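Local structure of putative P450-like enzyme (Streptomyces himastatinicus ATCC 53653, 5Z9J) at residues A376-T380 and A391-V395. The protein is a heme-binding member of the cytochrome P450 family and probably acts as a monooxygenase. Numbering follows the deposited sequence.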
loop_
_atom_site.group_PDB
_atom_site.type_symbol
_atom_site.label_atom_id
_atom_site.label_comp_id
_atom_site.label_asym_id
_atom_site.label_seq_id
_atom_site.Cartn_x
_atom_site.Cartn_y
_atom_site.Cartn_z
ATOM N N ALA A 376 -25.788 12.234 3.917
ATOM C CA ALA A 376 -26.718 11.762 2.907
ATOM C C ALA A 376 -26.045 10.779 1.952
ATOM O O ALA A 376 -26.719 10.045 1.239
ATOM C CB ALA A 376 -27.290 12.944 2.127
ATOM N N ASN A 377 -24.722 10.714 2.006
ATOM C CA ASN A 377 -23.966 9.971 1.025
ATOM C C ASN A 377 -22.753 9.318 1.642
ATOM O O ASN A 377 -21.658 9.865 1.579
ATOM C CB ASN A 377 -23.592 10.977 -0.082
ATOM C CG ASN A 377 -22.941 10.358 -1.300
ATOM O OD1 ASN A 377 -22.897 9.143 -1.472
ATOM N ND2 ASN A 377 -22.463 11.225 -2.193
ATOM N N PRO A 378 -22.917 8.092 2.174
ATOM C CA PRO A 378 -21.843 7.375 2.878
ATOM C C PRO A 378 -20.680 7.020 1.965
ATOM O O PRO A 378 -20.878 6.939 0.765
ATOM C CB PRO A 378 -22.533 6.084 3.349
ATOM C CG PRO A 378 -23.993 6.434 3.421
ATOM C CD PRO A 378 -24.215 7.400 2.297
ATOM N N PRO A 379 -19.499 6.748 2.544
ATOM C CA PRO A 379 -18.348 6.310 1.760
ATOM C C PRO A 379 -18.521 4.892 1.218
ATOM O O PRO A 379 -19.375 4.127 1.708
ATOM C CB PRO A 379 -17.199 6.319 2.763
ATOM C CG PRO A 379 -17.908 6.103 4.171
ATOM C CD PRO A 379 -19.276 6.705 4.005
ATOM N N THR A 380 -17.778 4.568 0.157
ATOM C CA THR A 380 -17.626 3.173 -0.253
ATOM C C THR A 380 -16.198 2.735 0.013
ATOM O O THR A 380 -15.280 3.565 0.076
ATOM C CB THR A 380 -17.950 2.892 -1.696
ATOM O OG1 THR A 380 -17.022 3.601 -2.517
ATOM C CG2 THR A 380 -19.335 3.310 -2.009
ATOM N N ALA A 391 -12.841 3.852 -0.879
ATOM C CA ALA A 391 -12.607 4.188 -2.302
ATOM C C ALA A 391 -13.220 5.542 -2.687
ATOM O O ALA A 391 -12.750 6.240 -3.616
ATOM C CB ALA A 391 -13.173 3.087 -3.193
ATOM N N THR A 392 -14.270 5.901 -1.962
ATOM C CA THR A 392 -14.999 7.155 -2.150
ATOM C C THR A 392 -15.272 7.751 -0.813
ATOM O O THR A 392 -15.716 7.034 0.107
ATOM C CB THR A 392 -16.375 6.942 -2.828
ATOM O OG1 THR A 392 -17.185 6.080 -1.992
ATOM C CG2 THR A 392 -16.229 6.311 -4.151
ATOM N N LEU A 393 -15.029 9.048 -0.657
ATOM C CA LEU A 393 -15.429 9.676 0.596
ATOM C C LEU A 393 -16.050 11.030 0.341
ATOM O O LEU A 393 -15.351 12.063 0.414
ATOM C CB LEU A 393 -14.238 9.783 1.558
ATOM C CG LEU A 393 -14.515 10.371 2.943
ATOM C CD1 LEU A 393 -15.663 9.677 3.681
ATOM C CD2 LEU A 393 -13.215 10.328 3.752
ATOM N N PRO A 394 -17.362 11.052 0.062
ATOM C CA PRO A 394 -18.078 12.323 -0.068
ATOM C C PRO A 394 -18.010 13.138 1.198
ATOM O O PRO A 394 -18.297 12.617 2.316
ATOM C CB PRO A 394 -19.526 11.911 -0.341
ATOM C CG PRO A 394 -19.439 10.568 -0.878
ATOM C CD PRO A 394 -18.246 9.913 -0.200
ATOM N N VAL A 395 -17.568 14.378 1.043
ATOM C CA VAL A 395 -17.501 15.270 2.177
ATOM C C VAL A 395 -18.288 16.550 1.932
ATOM O O VAL A 395 -18.555 16.933 0.771
ATOM C CB VAL A 395 -16.057 15.599 2.541
ATOM C CG1 VAL A 395 -15.376 14.369 3.145
ATOM C CG2 VAL A 395 -15.317 16.139 1.322
HETATM O O HOH W 1 -19.324 10.092 3.107
HETATM O O HOH W 2 -19.770 6.906 -1.528
#
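Thr380 and Thr392 form an antiparallel hydrogen-bonded pair, and the two segments run nearly opposite, 170° apart. Ala391 joins Thr392 in facing Thr380, which makes a classic beta bulge. Thr380 O therefore takes two N-H groups from the same face of its carbonyl plane. The bond from Ala391 N to Thr380 O is the shorter, at 2.6 Å. The one from Thr392 N to Thr380 O is straighter, 169° at the hydrogen. In return Thr380 N donates to Thr392 O. Two waters also bridge the segments. One water donates to both Asn377 O and Pro394 O. A second donates to Pro378 O and is hydrogen-bonded to Thr392 OG1.

The contact lies at the protein surface, away from the heme. It joins the loop after strand 372-373, and the start of strand 380-381, to strand 392-396, the middle strand of a small antiparallel sheet. The threonine side chains lie on one face. Each OG1 sits between its own backbone N and carbonyl carbon, which brings the hydroxyls together. Thr380 OG1 and Thr392 OG1 share a short hydrogen bond of 2.5 Å.

Pro379 CB rests against Leu393 CD1 at 3.8 Å. The Leu393 side chain also packs on Leu125 and Val126 of helix 125-130. Asn377 extends its CG anti to the backbone N (chi1 -173°), which carries the amide over to Pro394. The two side chains cross at about a right angle. An alanine in place of Pro394 would lose the ring carbons CG and CD, and would probably leave the Asn377 amide freer to turn. That amide makes its nearest approach through ND2, 3.4 Å from Pro394 CG.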